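Local coordinates for cycloalternan-forming enzyme (PDB 5F7U), which belongs to glycoside hydrolase family 31, joining a TIM-barrel domain to several beta-rich domains and a family 6 carbohydrate-binding module, at residues 467-470 against 471-475; 953-957 against 958-962; 606-609 against 610-613; 347-350 against 351-354. The protein carries 1 engineered substitution. All blocks are in the same frame, centred on the assembly; numbering follows the deposited sequence.

Contact 1: residues 467-470 against 471-475; sequences VYEQ and RDNDE. With GLC (alpha-D-glucopyranose), chain C; GLC (alpha-D-glucopyranose), chain B.
Asp472 turns its carboxylate back over the start of its own helix and takes a hydrogen bond from Tyr468, the N-cap residue, Tyr468 N to Asp472 OD2 being 3.0 Å with the donor above the carboxylate plane. The packing is tight on the side of Gln470 and Asp474. A bend in the glutamine chain at chi2 (56°) brings Gln470 NE2 to within 3.0 Å of Asp474 OD1, with the amide and carboxylate planes 61° apart. The far ends of these two groups are held by Lys419 N and Tyr409 OH. Arg471, paired with Glu406, sets its CB at the edge of the Tyr468 ring.

Glu469 and Asn473 make the looser side, where a water bridges Glu469 OE2 and Asn473 ND2; Lys420 NZ is hydrogen-bonded to Asn473 OD1. Extended beyond CG, Glu469 accepts from glucose O4 at OE1 (2.6 Å), while Gln470 N gives to O6 of the same sugar (2.9 Å). The C6 of this glucose lies 3.5 Å above the Tyr468 ring, toward its rim. A first-turn amide and a carboxylate thus bond one sugar whose carbon lies over an aromatic face, consistent with CH-pi packing, as is common in carbohydrate sites.

Contact 2: residues 953-957 against 958-962; sequences TASDH and AGYTG. With MG (magnesium ion), chain G; GLC (alpha-D-glucopyranose), chain D.
From His957 to Tyr960 the chain rounds an open turn, nearly extended at His957 and swung to a positive phi (108°) at Gly959, which brings the tyrosine side chain back toward the strand side. The His957 carbonyl meets the edge of the Tyr960 ring in its plane, His957 O to Tyr960 CD2 being 3.1 Å. This oxygen is buried by the contact and finds no polar partner in the model, a lack that the weakly positive ring edge may offset in part. With CG set between its backbone N and carbonyl carbon (chi1 53°), Tyr960 reaches across to Ser955, whose CB lies 3.5 Å from the phenolic OH.

The imidazole of His957 leads the other way. Its NE2 is hydrogen-bonded to O2 of a glucose at 2.8 Å, the hydroxyl lying at the ring edge in the ring plane, while ND1 is tied to Asp1024, which fixes the rotation of the ring. Asn1055 holds the same sugar. Past the turn, Thr961 O binds a magnesium ion at 2.2 Å, along with Glu942, Glu944, Gly964 and Asp1057. Ala958 O and Gly959 O are held by Trp1026 and Arg994. One short connection between strands 953-954 and 965-968 therefore serves a sugar at one end and a metal at the other, as suits the loops of a family 6 carbohydrate-binding module, a beta-sandwich.

Contact 3: residues 606-609 against 610-613; sequences TFDS and FQAS
Phe607 and Phe610 lie side by side and point the same way from the first turn of their helix, the CD1 of Phe607 standing at the edge of the Phe610 ring, near its plane, 3.9 Å from Phe610 CD2. The Phe610 ring also meets Trp630, the two planes being only about 10° apart. Phe610 carries its ring off the helix because CG stands opposite the backbone N (chi1 -176°), while Phe610 CB stays against Phe607 O at 3.3 Å. The second pair of flat groups is polar: the Asp608 carboxylate and the Gln611 amide run alongside each other with planes 68° apart. Asp608 OD1 and Gln611 OE1 stay 3.8 Å apart, and the amide is engaged through NE2 by Val752 O. The methylene CG of Gln611 rests 3.3 Å from Phe607 O, which also accepts the backbone bond from Gln611 N.

The turn is closed at its start by Thr606, the N-cap: its OG1 accepts from Ser609 N at 3.0 Å in a fairly straight bond, which satisfies an amide that has no helical carbonyl to meet. Asp608, also in the first turn, probably gains from the positive end of the helix dipole. Ser609 OG and Ser613 OG turn to Thr604 and Gln603 in the chain just before the helix. Helix 607-622 follows barrel strand 597-599 and leads to strand 628-631, a beta-alpha-beta unit of the TIM barrel; both phenylalanines pack on Leu644 of helix 642-653, and Phe610 reaches Met651 as well.

Contact 4: residues 347-350 against 351-354; sequences VNNY and TDIT. With MG (magnesium ion), chain H.
Tyr350 O gathers three hydrogen bonds from the last two residues of the helix. Thr354 N comes in the carbonyl plane at 3.0 Å, whereas Ile353 N and Thr354 OG1 both approach from well out of that plane. Two residues earlier, Asn348 O has two donors, Asp352 N and the hydroxyl of Thr351, whose OG1 is 2.6 Å away. That hydroxyl sits between the backbone N and carbonyl carbon of its own residue (chi1 66°), folded back on the helix, and is hydrogen-bonded to Lys356 too.

Thr354 also packs on the aromatic ring. Its OG1 lies over one face of Tyr350, 3.2 Å above the plane and toward the rim, with Thr354 CG2 beside it at 3.5 Å from Tyr350 CE1. The hydroxyl is further held by Gln593.

Metal and water bonds dominate the polar side. Asn349 OD1 binds a magnesium ion at 2.2 Å, and five waters complete six ligands. Asp352, alongside Asn349 with the carboxylate and amide planes 30° apart, acts in the second shell: its OD2 receives one of these waters at 2.6 Å. Asn348 ND2 and Asn349 ND2 each hold another, the latter also bonding Ser339 O, and a further water joins Asn348 ND2 to Asp352 OD1, which is paired with Lys356. The ion thus has one direct protein ligand and is otherwise held through its waters.

On the buried side Tyr350 stacks on Phe290 and meets Tyr300 edge-to-face, while Ile353 packs on Tyr336 and Ile338, laying helix 343-354 against strands 297-301 and 333-338.

How the contacts relate
Followed from the N terminus, the chain makes contact 4 at residues 347-354, then contact 1 at 467-475, contact 3 at 606-613 and contact 2 at 953-962. Each is local and closes before the next opens, so none nest or cross. Contact 4 ends a helix packed on beta strands. Contact 1 starts helix 469-481, which follows strand 460-461, and contact 3 starts the helix between barrel strands 597-599 and 628-631; their centres lie about 41 Å apart. Contact 2 alone closes an inter-strand turn, in the carbohydrate-binding module. Contacts 3 and 4 come nearest, about 17 Å between nearest atoms, whereas contacts 1 and 2 occupy opposite sides of the chain's centre.

Contact 1: residues 467-470 against 471-475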
# COMPACT_ATOMS: atom_id res chain seq x y z
N VAL A 467 -21.47 -35.18 5.66
CA VAL A 467 -22.89 -34.86 5.62
C VAL A 467 -23.16 -33.69 6.57
O VAL A 467 -22.76 -33.72 7.74
CB VAL A 467 -23.77 -36.09 5.98
CG1 VAL A 467 -25.24 -35.72 6.06
CG2 VAL A 467 -23.56 -37.20 4.96
N TYR A 468 -23.81 -32.63 6.06
CA TYR A 468 -24.25 -31.52 6.90
C TYR A 468 -25.46 -30.89 6.23
O TYR A 468 -25.32 -30.23 5.18
CB TYR A 468 -23.13 -30.48 7.12
CG TYR A 468 -23.36 -29.58 8.30
CD1 TYR A 468 -23.01 -29.99 9.59
CD2 TYR A 468 -23.93 -28.30 8.15
CE1 TYR A 468 -23.21 -29.17 10.70
CE2 TYR A 468 -24.14 -27.46 9.25
CZ TYR A 468 -23.77 -27.91 10.52
OH TYR A 468 -23.97 -27.12 11.64
N GLU A 469 -26.63 -31.11 6.81
CA GLU A 469 -27.92 -30.86 6.14
C GLU A 469 -28.02 -29.52 5.39
O GLU A 469 -28.28 -29.52 4.17
CB GLU A 469 -29.08 -31.02 7.12
CG GLU A 469 -30.44 -31.01 6.46
CD GLU A 469 -31.58 -31.23 7.45
OE1 GLU A 469 -31.39 -31.11 8.68
OE2 GLU A 469 -32.70 -31.51 6.98
N GLN A 470 -27.81 -28.41 6.09
CA GLN A 470 -27.96 -27.08 5.48
C GLN A 470 -27.00 -26.85 4.32
O GLN A 470 -27.39 -26.30 3.30
CB GLN A 470 -27.84 -25.95 6.51
CG GLN A 470 -28.32 -24.59 5.98
CD GLN A 470 -29.76 -24.65 5.48
OE1 GLN A 470 -30.63 -25.15 6.17
NE2 GLN A 470 -30.00 -24.15 4.28
N ARG A 471 -25.75 -27.28 4.51
CA ARG A 471 -24.71 -27.13 3.51
C ARG A 471 -25.07 -27.97 2.28
O ARG A 471 -24.96 -27.48 1.15
CB ARG A 471 -23.37 -27.55 4.12
CG ARG A 471 -22.13 -27.00 3.45
CD ARG A 471 -20.92 -27.74 4.04
NE ARG A 471 -20.67 -28.98 3.30
CZ ARG A 471 -20.27 -30.14 3.81
NH1 ARG A 471 -20.07 -31.16 2.98
NH2 ARG A 471 -20.05 -30.31 5.12
N ASP A 472 -25.54 -29.20 2.50
CA ASP A 472 -25.98 -30.10 1.42
C ASP A 472 -27.15 -29.50 0.63
O ASP A 472 -27.12 -29.47 -0.60
CB ASP A 472 -26.30 -31.50 1.97
CG ASP A 472 -25.06 -32.22 2.49
OD1 ASP A 472 -23.94 -31.97 1.96
OD2 ASP A 472 -25.17 -33.03 3.44
N ASN A 473 -28.15 -28.97 1.34
CA ASN A 473 -29.28 -28.26 0.72
C ASN A 473 -28.82 -27.09 -0.17
O ASN A 473 -29.23 -26.98 -1.33
CB ASN A 473 -30.26 -27.75 1.79
CG ASN A 473 -31.03 -28.85 2.49
OD1 ASN A 473 -30.98 -30.03 2.12
ND2 ASN A 473 -31.75 -28.47 3.54
N ASP A 474 -27.95 -26.23 0.38
CA ASP A 474 -27.43 -25.08 -0.33
C ASP A 474 -26.65 -25.48 -1.58
O ASP A 474 -26.79 -24.84 -2.62
CB ASP A 474 -26.54 -24.23 0.58
CG ASP A 474 -27.33 -23.51 1.67
OD1 ASP A 474 -28.58 -23.58 1.69
OD2 ASP A 474 -26.69 -22.84 2.50
N GLU A 475 -25.87 -26.55 -1.47
CA GLU A 475 -25.08 -27.05 -2.59
C GLU A 475 -25.96 -27.51 -3.75
O GLU A 475 -25.71 -27.16 -4.90
CB GLU A 475 -24.16 -28.18 -2.16
CG GLU A 475 -23.24 -28.59 -3.30
CD GLU A 475 -22.22 -29.64 -2.93
OE1 GLU A 475 -22.08 -30.61 -3.70
OE2 GLU A 475 -21.58 -29.51 -1.87
C1 GLC C . -28.36 -27.64 13.06
C2 GLC C . -29.87 -27.84 12.90
C3 GLC C . -30.20 -29.20 12.29
C4 GLC C . -29.43 -29.43 10.99
C5 GLC C . -27.93 -29.20 11.19
C6 GLC C . -27.18 -29.22 9.86
O2 GLC C . -30.52 -27.71 14.17
O3 GLC C . -31.61 -29.28 12.01
O4 GLC C . -29.65 -30.76 10.52
O5 GLC C . -27.69 -27.92 11.81
O6 GLC C . -27.67 -28.17 9.02
C1 GLC B . -24.67 -31.48 13.76
C2 GLC B . -24.81 -32.24 15.11
C3 GLC B . -25.94 -31.71 16.01
C4 GLC B . -25.97 -30.19 16.08
C5 GLC B . -26.06 -29.71 14.62
C6 GLC B . -26.47 -28.26 14.44
O1 GLC B . -25.57 -31.99 12.76
O2 GLC B . -25.00 -33.63 14.86
O3 GLC B . -25.82 -32.24 17.33
O4 GLC B . -27.10 -29.73 16.83
O5 GLC B . -24.85 -30.05 13.92
O6 GLC B . -27.87 -28.39 14.19
O HOH W 1 -33.60 -30.21 4.64

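Contact 2: residues 953-957 against 958-962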
# COMPACT_ATOMS: atom_id res chain seq x y z
N THR A 953 25.47 17.16 28.74
CA THR A 953 24.32 18.02 28.96
C THR A 953 23.92 18.03 30.43
O THR A 953 24.27 17.11 31.18
CB THR A 953 23.12 17.63 28.07
OG1 THR A 953 22.70 16.30 28.39
CG2 THR A 953 23.48 17.70 26.60
N ALA A 954 23.19 19.07 30.83
CA ALA A 954 22.62 19.17 32.17
C ALA A 954 21.31 19.96 32.17
O ALA A 954 20.91 20.54 31.15
CB ALA A 954 23.63 19.78 33.15
N SER A 955 20.63 19.97 33.32
CA SER A 955 19.36 20.68 33.47
C SER A 955 19.18 21.20 34.89
O SER A 955 18.05 21.39 35.35
CB SER A 955 18.19 19.77 33.06
OG SER A 955 18.19 18.56 33.80
N ASP A 956 20.31 21.46 35.56
CA ASP A 956 20.32 21.82 36.99
C ASP A 956 20.33 23.33 37.28
O ASP A 956 20.60 23.76 38.43
CB ASP A 956 21.48 21.10 37.70
CG ASP A 956 22.87 21.54 37.20
OD1 ASP A 956 23.00 22.04 36.06
OD2 ASP A 956 23.84 21.36 37.97
N HIS A 957 20.05 24.12 36.25
CA HIS A 957 19.77 25.55 36.40
C HIS A 957 18.54 25.89 35.56
O HIS A 957 18.56 25.71 34.33
CB HIS A 957 20.97 26.40 35.99
CG HIS A 957 22.18 26.15 36.83
ND1 HIS A 957 22.30 26.63 38.12
CD2 HIS A 957 23.31 25.45 36.58
CE1 HIS A 957 23.46 26.24 38.63
NE2 HIS A 957 24.10 25.54 37.71
N ALA A 958 17.50 26.35 36.23
CA ALA A 958 16.20 26.69 35.62
C ALA A 958 16.29 27.76 34.53
O ALA A 958 17.19 28.61 34.55
CB ALA A 958 15.24 27.15 36.71
N GLY A 959 15.35 27.71 33.59
CA GLY A 959 15.13 28.79 32.63
C GLY A 959 15.57 28.52 31.20
O GLY A 959 15.35 29.35 30.33
N TYR A 960 16.19 27.36 30.97
CA TYR A 960 16.61 26.94 29.63
C TYR A 960 15.41 26.61 28.76
O TYR A 960 14.31 26.34 29.26
CB TYR A 960 17.51 25.69 29.72
CG TYR A 960 16.88 24.55 30.51
CD1 TYR A 960 15.92 23.69 29.92
CD2 TYR A 960 17.21 24.35 31.86
CE1 TYR A 960 15.33 22.67 30.66
CE2 TYR A 960 16.62 23.33 32.60
CZ TYR A 960 15.69 22.50 32.00
OH TYR A 960 15.12 21.48 32.74
N THR A 961 15.63 26.61 27.45
CA THR A 961 14.66 26.07 26.52
C THR A 961 15.10 24.65 26.14
O THR A 961 16.29 24.25 26.34
CB THR A 961 14.47 26.96 25.28
OG1 THR A 961 15.67 26.95 24.51
CG2 THR A 961 14.09 28.41 25.66
N GLY A 962 14.15 23.90 25.58
CA GLY A 962 14.35 22.49 25.27
C GLY A 962 14.39 21.68 26.56
O GLY A 962 13.71 22.02 27.53
MG MG G . 18.38 24.10 25.62
C1 GLC D . 29.05 25.53 38.14
C2 GLC D . 27.63 25.47 37.54
C3 GLC D . 27.60 24.60 36.27
C4 GLC D . 28.66 25.04 35.26
C5 GLC D . 30.02 25.00 35.95
C6 GLC D . 31.17 25.41 35.04
O1 GLC D . 29.40 24.29 38.80
O2 GLC D . 26.70 24.96 38.49
O3 GLC D . 26.29 24.64 35.72
O4 GLC D . 28.63 24.16 34.12
O5 GLC D . 30.01 25.86 37.12
O6 GLC D . 32.37 25.29 35.81

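Contact 3: residues 606-609 against 610-613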
# COMPACT_ATOMS: atom_id res chain seq x y z
N THR A 606 8.67 -12.27 12.91
CA THR A 606 10.11 -12.01 12.82
C THR A 606 10.38 -10.63 12.21
O THR A 606 9.50 -10.06 11.56
CB THR A 606 10.85 -13.04 11.93
OG1 THR A 606 10.42 -12.87 10.58
CG2 THR A 606 10.60 -14.47 12.38
N PHE A 607 11.61 -10.14 12.40
CA PHE A 607 12.01 -8.88 11.77
C PHE A 607 12.09 -9.02 10.25
O PHE A 607 11.74 -8.09 9.53
CB PHE A 607 13.32 -8.37 12.37
CG PHE A 607 13.13 -7.54 13.60
CD1 PHE A 607 12.77 -6.20 13.49
CD2 PHE A 607 13.27 -8.09 14.88
CE1 PHE A 607 12.59 -5.41 14.62
CE2 PHE A 607 13.09 -7.30 16.02
CZ PHE A 607 12.74 -5.97 15.88
N ASP A 608 12.53 -10.17 9.75
CA ASP A 608 12.51 -10.41 8.29
C ASP A 608 11.09 -10.25 7.73
O ASP A 608 10.88 -9.63 6.66
CB ASP A 608 13.10 -11.79 7.96
CG ASP A 608 14.62 -11.83 7.99
OD1 ASP A 608 15.30 -10.77 8.07
OD2 ASP A 608 15.18 -12.94 7.94
N SER A 609 10.10 -10.78 8.43
CA SER A 609 8.71 -10.64 7.98
C SER A 609 8.24 -9.19 8.05
O SER A 609 7.55 -8.73 7.16
CB SER A 609 7.74 -11.53 8.77
OG SER A 609 8.11 -12.90 8.60
N PHE A 610 8.63 -8.50 9.12
CA PHE A 610 8.31 -7.06 9.31
C PHE A 610 8.84 -6.30 8.09
O PHE A 610 8.11 -5.49 7.49
CB PHE A 610 8.96 -6.61 10.62
CG PHE A 610 8.68 -5.18 11.07
CD1 PHE A 610 7.75 -4.35 10.45
CD2 PHE A 610 9.36 -4.72 12.21
CE1 PHE A 610 7.53 -3.05 10.93
CE2 PHE A 610 9.15 -3.43 12.71
CZ PHE A 610 8.22 -2.60 12.07
N GLN A 611 10.10 -6.57 7.71
CA GLN A 611 10.69 -5.93 6.53
C GLN A 611 9.87 -6.20 5.28
O GLN A 611 9.63 -5.27 4.49
CB GLN A 611 12.13 -6.38 6.31
CG GLN A 611 13.07 -5.88 7.41
CD GLN A 611 14.37 -6.66 7.48
OE1 GLN A 611 14.77 -7.32 6.50
NE2 GLN A 611 15.03 -6.62 8.65
N ALA A 612 9.40 -7.44 5.12
CA ALA A 612 8.61 -7.80 3.94
C ALA A 612 7.23 -7.11 3.97
O ALA A 612 6.72 -6.67 2.93
CB ALA A 612 8.47 -9.30 3.82
N SER A 613 6.63 -6.99 5.16
CA SER A 613 5.35 -6.30 5.29
C SER A 613 5.48 -4.83 4.85
O SER A 613 4.61 -4.32 4.13
CB SER A 613 4.88 -6.34 6.76
OG SER A 613 4.67 -7.68 7.19

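Contact 4: residues 347-350 against 351-354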
# COMPACT_ATOMS: atom_id res chain seq x y z
N VAL A 347 -0.35 8.31 -10.19
CA VAL A 347 -1.26 7.40 -9.47
C VAL A 347 -2.72 7.84 -9.57
O VAL A 347 -3.60 7.00 -9.82
CB VAL A 347 -0.81 7.15 -8.01
CG1 VAL A 347 -1.74 6.15 -7.32
CG2 VAL A 347 0.60 6.60 -8.03
N ASN A 348 -2.98 9.14 -9.38
CA ASN A 348 -4.32 9.65 -9.57
C ASN A 348 -4.88 9.32 -10.97
O ASN A 348 -6.03 8.86 -11.08
CB ASN A 348 -4.41 11.15 -9.32
CG ASN A 348 -5.82 11.65 -9.39
OD1 ASN A 348 -6.67 11.27 -8.58
ND2 ASN A 348 -6.12 12.46 -10.41
N ASN A 349 -4.07 9.54 -12.00
CA ASN A 349 -4.51 9.24 -13.38
C ASN A 349 -4.81 7.76 -13.57
O ASN A 349 -5.78 7.41 -14.23
CB ASN A 349 -3.49 9.77 -14.41
CG ASN A 349 -3.40 11.28 -14.40
OD1 ASN A 349 -4.29 11.96 -13.89
ND2 ASN A 349 -2.30 11.84 -14.93
N TYR A 350 -4.00 6.90 -12.96
CA TYR A 350 -4.26 5.48 -12.96
C TYR A 350 -5.63 5.20 -12.31
O TYR A 350 -6.39 4.39 -12.82
CB TYR A 350 -3.10 4.73 -12.26
CG TYR A 350 -3.46 3.32 -11.87
CD1 TYR A 350 -3.52 2.31 -12.84
CD2 TYR A 350 -3.78 3.00 -10.56
CE1 TYR A 350 -3.87 1.01 -12.50
CE2 TYR A 350 -4.16 1.70 -10.20
CZ TYR A 350 -4.19 0.71 -11.18
OH TYR A 350 -4.59 -0.56 -10.86
N THR A 351 -5.93 5.87 -11.20
CA THR A 351 -7.23 5.66 -10.54
C THR A 351 -8.41 6.23 -11.35
O THR A 351 -9.54 5.77 -11.20
CB THR A 351 -7.28 6.15 -9.08
OG1 THR A 351 -7.15 7.58 -9.05
CG2 THR A 351 -6.21 5.45 -8.26
N ASP A 352 -8.13 7.20 -12.22
CA ASP A 352 -9.15 7.64 -13.17
C ASP A 352 -9.56 6.48 -14.07
O ASP A 352 -10.74 6.35 -14.45
CB ASP A 352 -8.64 8.75 -14.08
CG ASP A 352 -8.51 10.08 -13.39
OD1 ASP A 352 -9.20 10.37 -12.38
OD2 ASP A 352 -7.70 10.88 -13.88
N ILE A 353 -8.59 5.63 -14.39
CA ILE A 353 -8.81 4.53 -15.32
C ILE A 353 -9.47 3.34 -14.59
O ILE A 353 -10.41 2.74 -15.12
CB ILE A 353 -7.51 4.10 -16.04
CG1 ILE A 353 -6.95 5.27 -16.89
CG2 ILE A 353 -7.74 2.85 -16.90
CD1 ILE A 353 -5.46 5.12 -17.17
N THR A 354 -8.97 3.00 -13.40
CA THR A 354 -9.31 1.72 -12.76
C THR A 354 -10.18 1.86 -11.52
O THR A 354 -10.63 0.84 -10.97
CB THR A 354 -8.05 0.92 -12.36
OG1 THR A 354 -7.32 1.64 -11.36
CG2 THR A 354 -7.16 0.68 -13.59
MG MG H . -4.94 13.99 -14.23
O HOH W 2 -9.03 12.89 -11.31
O HOH W 3 -4.83 14.41 -12.26
O HOH W 4 -3.05 14.77 -14.46
O HOH W 5 -6.85 13.36 -13.97
O HOH W 6 -5.78 15.90 -14.57
O HOH W 7 -4.90 13.49 -16.27